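Local coordinates for protein type VI secretion system component (PDB 2P5Z) that probably forms part of the membrane-puncturing tip of the type VI secretion apparatus, resembling the bacteriophage T4 tail proteins gp27 and gp5, at residues Gly342-Gly347 with Thr363-Ser368; Ala229-Asn234 with Lys314-Ser319; Tyr306-Ala311 with Glu369-Arg374; Trp185-Thr190 with Val198-Asp203; Ala67-Ala72 with Leu84-Gly89. All coordinates share one frame; numbering follows the deposited sequence.

Interaction 1 of 5, residues Gly342-Gly347 with Thr363-Ser368; sequences GVLITG and TAIPYS
A classic beta bulge sits in the antiparallel hairpin of strands 343-353 and 359-366: Thr-346 and Gly-347 both face Thr-363. The carbonyl O of Thr-363 accepts Thr-346 N at 3.2 Å and, weakly, Gly-347 N at 3.4 Å. Thr-363 N answers with a bond to Gly-347 O. The two threonine side chains cross at about a right angle and join through their hydroxyls, Thr-346 OG1 to Thr-363 OG1, at 2.9 Å. Thr-346 OG1 is set between backbone N and carbonyl carbon (chi1 63°), which puts the methyl CG2 beside the backbone N, 4.0 Å from Ile-365 CG2. Past the bulge the pairing turns regular. Leu-344 and Ile-365 exchange two backbone bonds, and Leu-344 CB lies 4.1 Å from Ile-365 CG1. Ala-364 CB meets Val-343 CG2 at 4.0 Å and Ile-345 CD1 at 4.3 Å. Where the strand emerges from helix 337-341, Gly-342, at positive phi, gives its O to Tyr-367 N at 2.9 Å. The chemistry thus changes along the hairpin: the hydroxyl pair sits at the irregular end, whereas beyond it Val-343 and Ala-364 pack on Leu-313, and Leu-344, on the other face, on Leu-39 and Tyr-208.

Interaction 2 of 5, residues Ala229-Asn234 with Lys314-Ser319; sequences AVWGLN and KGQSTS
Residues 230-234 and 314-317 run antiparallel at 157°, with a beta bulge shifting the register by one between the Trp-231/Gln-316 and Asn-234/Lys-314 pairs, each of which exchanges two backbone bonds. Trp-231 and Gln-316 make the broadest side-chain overlap. Gln-316 CB sits over one face of the indole, 3.9 Å from the centroid of its five-membered ring, a CH-pi contact; the amide beyond lies 34° from the ring plane. Thr-318 CG2 touches the edge of the same indole, 3.6 Å from CZ3 of Trp-231. The hydroxyl of Thr-318 points elsewhere and accepts from Ala-229 N at 3.1 Å. Ala-229 O is gripped twice, by Thr-318 N at 3.1 Å and by Ser-317 OG at 2.6 Å, and that OG in turn accepts from Ser-319 N in an ST turn. At the bulge, Asn-234 folds back (chi1 66°) until its ND2 reaches Gly-232 O at 3.1 Å, in both the amide and the carbonyl plane, and lays the amide against Lys-314 CB. Strand 359-366 lies along the other edge of strand 311-317, with Glu-359 touching both Trp-231 and Gln-316 and Phe-362 packing on Val-230. Leu-214 of strand 209-214 also packs on Val-230, and Asn-234 meets His-96 of a second subunit.

Interaction 3 of 5, residues Tyr306-Ala311 with Glu369-Arg374; sequences YLNEQA and ERYGYR
Leu-307 lays its CB over the centre of the Tyr-371 ring, 3.8 Å from the centroid and 13° off the normal, a CH-pi contact, while its CD2 spreads over the CG side at 3.9 Å from Tyr-371 CG. The edge of the same ring is met by Asn-308, whose ND2 lies in the ring plane 3.6 Å from Tyr-371 CD2; amide and ring stand 77° apart. That amide does the polar work. Asn-308 ND2 donates to Gly-372 O at 2.7 Å, within the amide plane, and also bonds Glu-304 O one helical turn back. Asn-308 OD1 accepts from Arg-374 N at 3.1 Å, the donor standing above the carbonyl plane. With both ends held, the amide cannot easily rotate. A water sits 2.6 Å from Leu-307 O and 2.8 Å from Asn-308 O, with Tyr-371 OH 3.2 Å from it. Arg-374 NE salt-bridges Glu-304; its NH1 bonds Gly-183 O and Asp-203 O. The last turn of helix 298-308 thus packs on the loop after strand 359-366, a side-chain-to-backbone clamp made by one buried asparagine.

Interaction 4 of 5, residues Trp185-Thr190 with Val198-Asp203; sequences WFRFAT and VIEFYD
Trp-185 starts from CB 4.1 Å from Tyr-202 O and, with CG between backbone N and carbonyl carbon (chi1 55°), swings its indole over the partner strand. CG and CD1 come under that same carbonyl, CD1 at 3.3 Å from Tyr-202 O, and NE1 follows at 3.6 Å. Farther along, Trp-185 CZ2 meets Tyr-202 CB at 3.6 Å, this CB standing over the face of the six-membered ring. At the far rim CH2 touches Tyr-202 CD2, also at 3.6 Å, the two ring planes being 40° apart. The strands form a regular antiparallel hairpin, 185-191 with 196-202, whose second strand also pairs with 150-153. On the tryptophan's side, Glu-200 OE1 lies 3.6 Å from Arg-187 NH2, over the guanidinium face, so this salt bridge is one of charge alone. On the other side Phe-186 CB packs on Phe-201 CD1 at 3.8 Å, and Phe-188 CE1 on Ile-199 CG1 at 3.7 Å. Leu-179 of helix 171-182 touches both Phe-186 and Phe-201, and Phe-152 stacks on the latter.

Interaction 5 of 5, residues Ala67-Ala72 with Leu84-Gly89; sequences AFSLTA and LRTLHG
The imidazole of His-88 meets Ala-67 obliquely, its ND1 3.9 Å from Ala-67 CB. On the opposite side of the sheet the Phe-68 ring leads away from strand 85-99 and stands edge-to-face with Phe-33, while Ile-47 and Leu-110 also touch it. With it on that side are Leu-87 and Arg-85, the latter salt-bridged to Glu-37 and bonded to Ser-320 O. Between the strands the pairing is antiparallel. Phe-68 and Leu-87 exchange backbone bonds, Leu-87 N to Phe-68 O at 2.8 Å and Phe-68 N to Leu-87 O at 3.0 Å. Leu-70 N donates to Arg-85 O at 3.0 Å, but Leu-70 O receives Leu-84 N instead, at 2.8 Å. Beside His-88, Thr-86 presents its methyl CG2 to Ser-69 OG, 3.4 Å away, and the same methyl also lies by Phe-68 O. Toward the unmodelled connection, Leu-84 CD1 reaches Ala-72 CB at 3.9 Å. Across the strands, then, cohesion comes largely from the backbone; the Phe-68 ring and the Arg-85 guanidinium find their partners on neighbouring strands and loops.

Interactions 1, 3 and 4 are buried, interaction 2 only partly, and interaction 5 lies at the surface. Interactions 1 and 2 lie on adjacent strands, 359-366 and 311-317, touch where Thr-363 packs on Lys-314, and both contain bulges; only interaction 2 touches a second subunit. Interaction 3, which closes a loop around interaction 1, packs on it through Asn-308 on Ile-365 and Tyr-371 on Pro-366, and differs in depending on a side-chain amide rather than strand pairing. It also meets interaction 4, where Arg-374 NH1 bonds Asp-203 O and Tyr-373 stands edge-to-face with Trp-185. Interaction 4, the most aromatic, reaches interaction 5 by a hydrogen bond between Thr-190 OG1 and Thr-86 O.

Interaction 1 of 5, residues Gly342-Gly347 with Thr363-Ser368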
# COMPACT_ATOMS: atom_id res chain seq x y z
N GLY A 342 8.69 -21.69 28.47
CA GLY A 342 7.81 -22.29 27.47
C GLY A 342 7.33 -21.24 26.49
O GLY A 342 6.94 -20.13 26.87
N VAL A 343 7.41 -21.54 25.20
CA VAL A 343 6.99 -20.59 24.18
C VAL A 343 6.03 -21.24 23.21
O VAL A 343 6.10 -22.44 22.97
CB VAL A 343 8.19 -19.95 23.41
CG1 VAL A 343 9.24 -19.42 24.37
CG2 VAL A 343 8.83 -20.92 22.40
N LEU A 344 5.11 -20.44 22.67
CA LEU A 344 4.13 -20.95 21.73
C LEU A 344 4.55 -20.52 20.36
O LEU A 344 4.70 -19.32 20.12
CB LEU A 344 2.74 -20.40 22.04
CG LEU A 344 1.48 -20.83 21.26
CD1 LEU A 344 1.17 -19.91 20.08
CD2 LEU A 344 1.49 -22.31 20.84
N ILE A 345 4.74 -21.48 19.47
CA ILE A 345 5.16 -21.20 18.11
C ILE A 345 3.99 -20.64 17.32
O ILE A 345 2.97 -21.31 17.18
CB ILE A 345 5.63 -22.46 17.39
CG1 ILE A 345 6.67 -23.23 18.23
CG2 ILE A 345 6.12 -22.12 15.97
CD1 ILE A 345 7.99 -22.48 18.47
N THR A 346 4.16 -19.42 16.82
CA THR A 346 3.16 -18.77 16.00
C THR A 346 3.46 -18.90 14.51
O THR A 346 2.55 -18.76 13.70
CB THR A 346 3.02 -17.28 16.33
OG1 THR A 346 4.26 -16.61 16.04
CG2 THR A 346 2.67 -17.09 17.80
N GLY A 347 4.72 -19.13 14.15
CA GLY A 347 5.09 -19.15 12.74
C GLY A 347 6.43 -19.82 12.50
O GLY A 347 7.28 -19.82 13.39
N THR A 363 8.95 -17.83 14.60
CA THR A 363 8.52 -16.73 15.47
C THR A 363 7.70 -17.38 16.56
O THR A 363 7.23 -18.51 16.38
CB THR A 363 7.70 -15.63 14.74
OG1 THR A 363 6.52 -16.21 14.19
CG2 THR A 363 8.50 -15.01 13.62
N ALA A 364 7.54 -16.70 17.69
CA ALA A 364 6.87 -17.29 18.85
C ALA A 364 6.43 -16.24 19.87
O ALA A 364 6.81 -15.07 19.79
CB ALA A 364 7.79 -18.31 19.53
N ILE A 365 5.61 -16.66 20.83
CA ILE A 365 5.20 -15.77 21.91
C ILE A 365 5.36 -16.57 23.20
O ILE A 365 5.30 -17.80 23.15
CB ILE A 365 3.71 -15.19 21.77
CG1 ILE A 365 2.65 -16.31 21.84
CG2 ILE A 365 3.54 -14.30 20.52
CD1 ILE A 365 1.27 -15.81 22.19
N PRO A 366 5.60 -15.90 24.34
CA PRO A 366 5.72 -16.62 25.60
C PRO A 366 4.43 -17.32 25.98
O PRO A 366 3.35 -16.84 25.62
CB PRO A 366 5.96 -15.51 26.63
CG PRO A 366 6.41 -14.33 25.85
CD PRO A 366 5.80 -14.45 24.51
N TYR A 367 4.54 -18.45 26.68
CA TYR A 367 3.39 -19.01 27.38
C TYR A 367 3.04 -18.07 28.53
O TYR A 367 3.93 -17.47 29.15
CB TYR A 367 3.71 -20.40 27.92
CG TYR A 367 2.49 -21.20 28.30
CD1 TYR A 367 1.84 -21.98 27.34
CD2 TYR A 367 1.99 -21.20 29.61
CE1 TYR A 367 0.72 -22.73 27.66
CE2 TYR A 367 0.85 -21.95 29.94
CZ TYR A 367 0.22 -22.71 28.95
OH TYR A 367 -0.90 -23.47 29.22
N SER A 368 1.75 -17.92 28.79
CA SER A 368 1.27 -17.11 29.90
C SER A 368 -0.07 -17.67 30.29
O SER A 368 -0.72 -18.33 29.50
CB SER A 368 1.13 -15.65 29.47
OG SER A 368 0.83 -14.81 30.58

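Interaction 2 of 5, residues Ala229-Asn234 with Lys314-Ser319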
# COMPACT_ATOMS: atom_id res chain seq x y z
N ALA A 229 17.60 -30.14 17.03
CA ALA A 229 17.92 -29.13 18.05
C ALA A 229 17.49 -27.68 17.75
O ALA A 229 16.98 -27.39 16.66
CB ALA A 229 19.40 -29.16 18.33
N VAL A 230 17.72 -26.78 18.71
CA VAL A 230 17.35 -25.36 18.58
C VAL A 230 18.57 -24.42 18.78
O VAL A 230 19.49 -24.77 19.50
CB VAL A 230 16.16 -25.03 19.54
CG1 VAL A 230 16.57 -24.14 20.70
CG2 VAL A 230 15.02 -24.41 18.79
N TRP A 231 18.60 -23.26 18.12
CA TRP A 231 19.70 -22.28 18.29
C TRP A 231 19.34 -20.89 17.75
O TRP A 231 18.30 -20.72 17.13
CB TRP A 231 20.98 -22.75 17.60
CG TRP A 231 21.03 -22.55 16.11
CD1 TRP A 231 21.55 -21.48 15.43
CD2 TRP A 231 20.57 -23.47 15.11
NE1 TRP A 231 21.41 -21.67 14.07
CE2 TRP A 231 20.82 -22.89 13.86
CE3 TRP A 231 19.96 -24.73 15.17
CZ2 TRP A 231 20.48 -23.52 12.66
CZ3 TRP A 231 19.64 -25.37 13.98
CH2 TRP A 231 19.89 -24.75 12.74
N GLY A 232 20.22 -19.92 17.96
CA GLY A 232 20.03 -18.57 17.41
C GLY A 232 18.91 -17.78 18.08
O GLY A 232 18.30 -16.91 17.45
N LEU A 233 18.63 -18.09 19.34
CA LEU A 233 17.49 -17.52 20.04
C LEU A 233 17.63 -16.03 20.24
O LEU A 233 18.70 -15.53 20.58
CB LEU A 233 17.26 -18.20 21.39
CG LEU A 233 17.04 -19.72 21.38
CD1 LEU A 233 16.60 -20.20 22.76
CD2 LEU A 233 16.02 -20.15 20.34
N ASN A 234 16.52 -15.32 20.00
CA ASN A 234 16.47 -13.87 20.14
C ASN A 234 15.06 -13.34 20.46
O ASN A 234 14.05 -14.02 20.24
CB ASN A 234 17.03 -13.20 18.90
CG ASN A 234 16.19 -13.43 17.68
OD1 ASN A 234 15.38 -12.58 17.31
ND2 ASN A 234 16.37 -14.58 17.03
N LYS A 314 12.05 -15.18 18.71
CA LYS A 314 12.52 -15.85 17.50
C LYS A 314 13.63 -16.87 17.74
O LYS A 314 14.20 -16.96 18.83
CB LYS A 314 12.96 -14.84 16.46
CG LYS A 314 11.85 -14.02 15.85
CD LYS A 314 12.27 -13.51 14.48
CE LYS A 314 11.60 -12.17 14.16
NZ LYS A 314 11.99 -11.11 15.16
N GLY A 315 13.93 -17.65 16.72
CA GLY A 315 14.93 -18.69 16.84
C GLY A 315 15.10 -19.53 15.59
O GLY A 315 14.40 -19.32 14.60
N GLN A 316 16.04 -20.47 15.65
CA GLN A 316 16.31 -21.37 14.53
C GLN A 316 16.34 -22.81 15.00
O GLN A 316 16.61 -23.07 16.18
CB GLN A 316 17.63 -21.03 13.87
CG GLN A 316 17.47 -20.09 12.73
CD GLN A 316 18.73 -19.34 12.44
OE1 GLN A 316 19.30 -18.71 13.33
NE2 GLN A 316 19.17 -19.38 11.19
N SER A 317 16.06 -23.73 14.09
CA SER A 317 15.97 -25.13 14.43
C SER A 317 16.13 -26.08 13.25
O SER A 317 16.04 -25.67 12.07
CB SER A 317 14.65 -25.44 15.13
OG SER A 317 14.68 -26.75 15.67
N THR A 318 16.37 -27.35 13.58
CA THR A 318 16.43 -28.45 12.61
C THR A 318 15.34 -29.48 12.87
O THR A 318 15.23 -30.45 12.13
CB THR A 318 17.80 -29.19 12.64
OG1 THR A 318 18.10 -29.62 13.98
CG2 THR A 318 18.92 -28.32 12.12
N SER A 319 14.59 -29.29 13.96
CA SER A 319 13.45 -30.16 14.28
C SER A 319 12.38 -30.15 13.19
O SER A 319 11.91 -29.11 12.78
CB SER A 319 12.82 -29.76 15.60
OG SER A 319 11.58 -30.43 15.78

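Interaction 3 of 5, residues Tyr306-Ala311 with Glu369-Arg374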
# COMPACT_ATOMS: atom_id res chain seq x y z
N TYR A 306 -2.71 -6.87 21.93
CA TYR A 306 -1.62 -5.91 22.19
C TYR A 306 -0.44 -6.60 22.85
O TYR A 306 0.71 -6.35 22.47
CB TYR A 306 -2.09 -4.72 23.04
CG TYR A 306 -2.79 -3.64 22.25
CD1 TYR A 306 -2.38 -3.32 20.95
CD2 TYR A 306 -3.86 -2.92 22.80
CE1 TYR A 306 -3.03 -2.32 20.21
CE2 TYR A 306 -4.50 -1.92 22.08
CZ TYR A 306 -4.08 -1.63 20.79
OH TYR A 306 -4.72 -0.64 20.07
N LEU A 307 -0.73 -7.47 23.81
CA LEU A 307 0.27 -8.30 24.47
C LEU A 307 0.96 -9.26 23.47
O LEU A 307 2.17 -9.49 23.58
CB LEU A 307 -0.37 -9.08 25.62
CG LEU A 307 -0.28 -8.52 27.06
CD1 LEU A 307 -0.15 -7.00 27.15
CD2 LEU A 307 -1.44 -9.01 27.92
N ASN A 308 0.20 -9.77 22.50
CA ASN A 308 0.74 -10.61 21.44
C ASN A 308 1.86 -9.93 20.65
O ASN A 308 2.90 -10.54 20.40
CB ASN A 308 -0.37 -11.10 20.48
CG ASN A 308 -0.94 -12.46 20.89
OD1 ASN A 308 -0.73 -13.47 20.22
ND2 ASN A 308 -1.66 -12.49 22.02
N GLU A 309 1.67 -8.68 20.27
CA GLU A 309 2.66 -8.01 19.43
C GLU A 309 3.69 -7.21 20.23
O GLU A 309 4.54 -6.55 19.66
CB GLU A 309 1.96 -7.12 18.40
CG GLU A 309 0.94 -6.19 19.00
CD GLU A 309 0.12 -5.44 17.96
OE1 GLU A 309 0.08 -4.19 18.03
OE2 GLU A 309 -0.48 -6.10 17.08
N GLN A 310 3.60 -7.29 21.56
CA GLN A 310 4.51 -6.60 22.46
C GLN A 310 5.79 -7.40 22.70
O GLN A 310 6.80 -6.85 23.11
CB GLN A 310 3.82 -6.40 23.82
CG GLN A 310 4.32 -5.20 24.61
CD GLN A 310 3.85 -5.22 26.05
OE1 GLN A 310 3.87 -4.19 26.72
NE2 GLN A 310 3.44 -6.39 26.53
N ALA A 311 5.72 -8.71 22.47
CA ALA A 311 6.84 -9.58 22.75
C ALA A 311 7.01 -10.64 21.68
O ALA A 311 6.34 -11.67 21.72
CB ALA A 311 6.66 -10.24 24.10
N GLU A 369 -0.48 -17.42 31.53
CA GLU A 369 -1.79 -17.88 31.96
C GLU A 369 -2.79 -16.75 31.95
O GLU A 369 -3.99 -16.97 32.12
CB GLU A 369 -1.73 -18.54 33.34
CG GLU A 369 -1.27 -19.99 33.31
CD GLU A 369 -1.04 -20.56 34.70
OE1 GLU A 369 -1.77 -20.17 35.65
OE2 GLU A 369 -0.13 -21.41 34.85
N ARG A 370 -2.31 -15.53 31.75
CA ARG A 370 -3.22 -14.40 31.73
C ARG A 370 -3.42 -13.74 30.37
O ARG A 370 -4.06 -12.69 30.28
CB ARG A 370 -2.91 -13.38 32.85
CG ARG A 370 -1.44 -13.04 33.11
CD ARG A 370 -0.89 -12.08 32.06
NE ARG A 370 -0.19 -10.93 32.64
CZ ARG A 370 -0.75 -9.74 32.84
NH1 ARG A 370 -2.02 -9.52 32.52
NH2 ARG A 370 -0.03 -8.75 33.36
N TYR A 371 -2.86 -14.34 29.32
CA TYR A 371 -3.28 -14.09 27.93
C TYR A 371 -2.98 -15.26 27.01
O TYR A 371 -2.24 -16.16 27.39
CB TYR A 371 -2.74 -12.78 27.35
CG TYR A 371 -1.30 -12.77 26.89
CD1 TYR A 371 -0.26 -12.70 27.81
CD2 TYR A 371 -0.99 -12.76 25.54
CE1 TYR A 371 1.05 -12.65 27.39
CE2 TYR A 371 0.33 -12.71 25.11
CZ TYR A 371 1.35 -12.66 26.05
OH TYR A 371 2.67 -12.61 25.66
N GLY A 372 -3.57 -15.25 25.81
CA GLY A 372 -3.38 -16.31 24.81
C GLY A 372 -3.06 -15.76 23.44
O GLY A 372 -2.93 -14.54 23.27
N TYR A 373 -2.90 -16.64 22.45
CA TYR A 373 -2.62 -16.20 21.08
C TYR A 373 -3.87 -15.55 20.49
O TYR A 373 -4.98 -16.01 20.74
CB TYR A 373 -2.13 -17.34 20.17
CG TYR A 373 -2.02 -16.92 18.72
CD1 TYR A 373 -0.96 -16.14 18.27
CD2 TYR A 373 -3.02 -17.25 17.80
CE1 TYR A 373 -0.88 -15.73 16.93
CE2 TYR A 373 -2.96 -16.83 16.49
CZ TYR A 373 -1.90 -16.08 16.06
OH TYR A 373 -1.88 -15.70 14.73
N ARG A 374 -3.67 -14.47 19.73
CA ARG A 374 -4.73 -13.77 19.03
C ARG A 374 -4.16 -13.30 17.70
O ARG A 374 -3.08 -12.71 17.67
CB ARG A 374 -5.20 -12.53 19.82
CG ARG A 374 -5.80 -12.77 21.20
CD ARG A 374 -7.11 -13.56 21.18
NE ARG A 374 -7.36 -14.16 22.49
CZ ARG A 374 -8.08 -15.26 22.69
NH1 ARG A 374 -8.64 -15.91 21.66
NH2 ARG A 374 -8.23 -15.73 23.93
O HOH W 1 3.76 -11.42 22.93

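Interaction 4 of 5, residues Trp185-Thr190 with Val198-Asp203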
# COMPACT_ATOMS: atom_id res chain seq x y z
N TRP A 185 -8.68 -18.52 16.59
CA TRP A 185 -7.56 -18.81 15.73
C TRP A 185 -7.58 -20.23 15.23
O TRP A 185 -8.26 -21.09 15.79
CB TRP A 185 -6.23 -18.51 16.42
CG TRP A 185 -6.03 -19.18 17.73
CD1 TRP A 185 -6.42 -18.72 18.96
CD2 TRP A 185 -5.34 -20.41 17.97
NE1 TRP A 185 -6.03 -19.59 19.95
CE2 TRP A 185 -5.36 -20.64 19.37
CE3 TRP A 185 -4.71 -21.34 17.14
CZ2 TRP A 185 -4.78 -21.77 19.95
CZ3 TRP A 185 -4.12 -22.47 17.73
CH2 TRP A 185 -4.16 -22.67 19.12
N PHE A 186 -6.83 -20.47 14.17
CA PHE A 186 -6.71 -21.81 13.66
C PHE A 186 -5.29 -22.28 13.31
O PHE A 186 -4.37 -21.48 13.07
CB PHE A 186 -7.65 -22.04 12.47
CG PHE A 186 -7.43 -21.12 11.31
CD1 PHE A 186 -8.04 -19.87 11.26
CD2 PHE A 186 -6.65 -21.52 10.23
CE1 PHE A 186 -7.86 -19.02 10.15
CE2 PHE A 186 -6.46 -20.68 9.11
CZ PHE A 186 -7.10 -19.44 9.07
N ARG A 187 -5.13 -23.60 13.27
CA ARG A 187 -3.95 -24.22 12.73
C ARG A 187 -4.33 -25.42 11.89
O ARG A 187 -5.47 -25.88 11.93
CB ARG A 187 -3.00 -24.66 13.84
CG ARG A 187 -3.46 -25.84 14.65
CD ARG A 187 -2.63 -25.88 15.91
NE ARG A 187 -3.01 -26.98 16.79
CZ ARG A 187 -2.50 -28.20 16.71
NH1 ARG A 187 -1.58 -28.49 15.78
NH2 ARG A 187 -2.91 -29.13 17.56
N PHE A 188 -3.35 -25.94 11.16
CA PHE A 188 -3.56 -27.10 10.33
C PHE A 188 -2.95 -28.32 11.00
O PHE A 188 -1.97 -28.21 11.72
CB PHE A 188 -3.00 -26.85 8.94
CG PHE A 188 -3.75 -25.81 8.19
CD1 PHE A 188 -4.80 -26.16 7.35
CD2 PHE A 188 -3.44 -24.47 8.33
CE1 PHE A 188 -5.50 -25.20 6.67
CE2 PHE A 188 -4.14 -23.50 7.65
CZ PHE A 188 -5.17 -23.87 6.82
N ALA A 189 -3.57 -29.48 10.79
CA ALA A 189 -3.07 -30.72 11.36
C ALA A 189 -3.30 -31.81 10.35
O ALA A 189 -4.03 -31.61 9.38
CB ALA A 189 -3.77 -31.04 12.68
N THR A 190 -2.69 -32.96 10.56
CA THR A 190 -2.73 -34.02 9.58
C THR A 190 -3.55 -35.20 10.10
O THR A 190 -3.43 -35.58 11.27
CB THR A 190 -1.29 -34.41 9.16
OG1 THR A 190 -0.72 -33.31 8.42
CG2 THR A 190 -1.24 -35.72 8.32
N VAL A 198 -6.41 -30.92 8.08
CA VAL A 198 -7.58 -30.63 8.89
C VAL A 198 -7.37 -29.27 9.56
O VAL A 198 -6.35 -29.07 10.23
CB VAL A 198 -7.75 -31.71 10.02
CG1 VAL A 198 -8.89 -31.36 10.96
CG2 VAL A 198 -7.94 -33.12 9.42
N ILE A 199 -8.33 -28.34 9.38
CA ILE A 199 -8.32 -27.03 10.05
C ILE A 199 -8.86 -27.13 11.47
O ILE A 199 -9.99 -27.51 11.68
CB ILE A 199 -9.24 -26.03 9.34
CG1 ILE A 199 -8.96 -26.00 7.83
CG2 ILE A 199 -9.14 -24.65 9.98
CD1 ILE A 199 -10.05 -25.35 7.04
N GLU A 200 -8.07 -26.77 12.47
CA GLU A 200 -8.58 -26.85 13.81
C GLU A 200 -8.68 -25.48 14.37
O GLU A 200 -7.70 -24.75 14.37
CB GLU A 200 -7.67 -27.72 14.67
CG GLU A 200 -7.34 -29.05 14.01
CD GLU A 200 -6.63 -29.99 14.92
OE1 GLU A 200 -6.09 -29.53 15.95
OE2 GLU A 200 -6.61 -31.21 14.60
N PHE A 201 -9.87 -25.13 14.85
CA PHE A 201 -10.13 -23.81 15.42
C PHE A 201 -10.07 -23.86 16.94
O PHE A 201 -10.50 -24.85 17.55
CB PHE A 201 -11.52 -23.30 15.01
CG PHE A 201 -11.72 -23.18 13.50
CD1 PHE A 201 -11.40 -21.99 12.84
CD2 PHE A 201 -12.28 -24.22 12.77
CE1 PHE A 201 -11.62 -21.84 11.47
CE2 PHE A 201 -12.50 -24.08 11.40
CZ PHE A 201 -12.17 -22.88 10.75
N TYR A 202 -9.53 -22.80 17.55
CA TYR A 202 -9.43 -22.69 19.00
C TYR A 202 -9.53 -21.23 19.39
O TYR A 202 -9.27 -20.35 18.56
CB TYR A 202 -8.08 -23.19 19.52
CG TYR A 202 -7.70 -24.59 19.15
CD1 TYR A 202 -8.19 -25.68 19.87
CD2 TYR A 202 -6.86 -24.83 18.09
CE1 TYR A 202 -7.83 -26.96 19.55
CE2 TYR A 202 -6.51 -26.11 17.75
CZ TYR A 202 -6.99 -27.17 18.48
OH TYR A 202 -6.65 -28.45 18.12
N ASP A 203 -9.86 -20.98 20.66
CA ASP A 203 -9.91 -19.63 21.20
C ASP A 203 -9.10 -19.41 22.49
O ASP A 203 -9.07 -18.28 23.02
CB ASP A 203 -11.36 -19.13 21.36
CG ASP A 203 -12.25 -20.04 22.22
OD1 ASP A 203 -11.76 -20.72 23.15
OD2 ASP A 203 -13.48 -20.03 21.99

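Interaction 5 of 5, residues Ala67-Ala72 with Leu84-Gly89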
# COMPACT_ATOMS: atom_id res chain seq x y z
N ALA A 67 1.11 -34.06 -1.62
CA ALA A 67 1.57 -34.36 -0.28
C ALA A 67 3.08 -34.12 -0.25
O ALA A 67 3.79 -34.56 -1.15
CB ALA A 67 1.26 -35.77 0.07
N PHE A 68 3.55 -33.41 0.77
CA PHE A 68 4.96 -33.11 0.87
C PHE A 68 5.47 -33.59 2.21
O PHE A 68 4.94 -33.17 3.24
CB PHE A 68 5.20 -31.62 0.71
CG PHE A 68 6.65 -31.24 0.79
CD1 PHE A 68 7.53 -31.57 -0.24
CD2 PHE A 68 7.14 -30.57 1.90
CE1 PHE A 68 8.85 -31.23 -0.18
CE2 PHE A 68 8.46 -30.22 1.97
CZ PHE A 68 9.32 -30.56 0.92
N SER A 69 6.48 -34.45 2.21
CA SER A 69 6.95 -35.07 3.46
C SER A 69 8.40 -34.82 3.75
O SER A 69 9.19 -34.63 2.84
CB SER A 69 6.73 -36.58 3.44
OG SER A 69 5.67 -36.94 2.58
N LEU A 70 8.74 -34.81 5.03
CA LEU A 70 10.13 -34.94 5.47
C LEU A 70 10.36 -36.40 5.85
O LEU A 70 9.69 -36.94 6.74
CB LEU A 70 10.39 -34.02 6.66
CG LEU A 70 11.75 -33.78 7.33
CD1 LEU A 70 13.01 -34.42 6.67
CD2 LEU A 70 11.94 -32.27 7.48
N THR A 71 11.31 -37.03 5.16
CA THR A 71 11.61 -38.47 5.31
C THR A 71 12.56 -38.74 6.49
O THR A 71 13.45 -37.93 6.79
CB THR A 71 12.19 -39.04 3.98
OG1 THR A 71 11.53 -38.43 2.86
CG2 THR A 71 12.03 -40.57 3.89
N ALA A 72 12.35 -39.87 7.17
CA ALA A 72 13.16 -40.25 8.33
C ALA A 72 14.45 -40.95 7.90
O ALA A 72 15.37 -40.33 7.37
CB ALA A 72 12.35 -41.14 9.27
N LEU A 84 8.34 -38.24 8.82
CA LEU A 84 8.42 -37.42 10.03
C LEU A 84 7.26 -36.43 10.18
O LEU A 84 6.70 -36.30 11.27
CB LEU A 84 9.77 -36.70 10.12
CG LEU A 84 10.83 -37.14 11.16
CD1 LEU A 84 10.67 -38.58 11.67
CD2 LEU A 84 12.23 -36.89 10.62
N ARG A 85 6.91 -35.76 9.09
CA ARG A 85 5.80 -34.80 9.03
C ARG A 85 5.38 -34.61 7.58
O ARG A 85 6.24 -34.50 6.71
CB ARG A 85 6.21 -33.44 9.62
CG ARG A 85 5.06 -32.46 9.70
CD ARG A 85 5.30 -31.34 10.71
NE ARG A 85 6.15 -30.26 10.22
CZ ARG A 85 5.72 -29.24 9.47
NH1 ARG A 85 6.59 -28.30 9.10
NH2 ARG A 85 4.45 -29.16 9.07
N THR A 86 4.08 -34.57 7.33
CA THR A 86 3.55 -34.38 5.99
C THR A 86 2.63 -33.14 5.88
O THR A 86 1.83 -32.88 6.78
CB THR A 86 2.76 -35.62 5.52
OG1 THR A 86 3.31 -36.78 6.14
CG2 THR A 86 2.83 -35.78 4.02
N LEU A 87 2.75 -32.40 4.78
CA LEU A 87 1.79 -31.36 4.47
C LEU A 87 0.84 -31.82 3.37
O LEU A 87 1.27 -32.12 2.26
CB LEU A 87 2.49 -30.07 4.01
CG LEU A 87 3.06 -29.13 5.07
CD1 LEU A 87 2.22 -29.16 6.33
CD2 LEU A 87 4.50 -29.48 5.40
N HIS A 88 -0.46 -31.87 3.68
CA HIS A 88 -1.45 -32.22 2.65
C HIS A 88 -2.16 -30.98 2.11
O HIS A 88 -2.50 -30.05 2.86
CB HIS A 88 -2.48 -33.19 3.20
CG HIS A 88 -1.92 -34.54 3.54
ND1 HIS A 88 -1.74 -35.53 2.60
CD2 HIS A 88 -1.51 -35.06 4.72
CE1 HIS A 88 -1.25 -36.61 3.18
NE2 HIS A 88 -1.10 -36.35 4.47
N GLY A 89 -2.40 -30.98 0.80
CA GLY A 89 -2.99 -29.85 0.18
C GLY A 89 -3.20 -30.00 -1.30
O GLY A 89 -3.21 -31.13 -1.81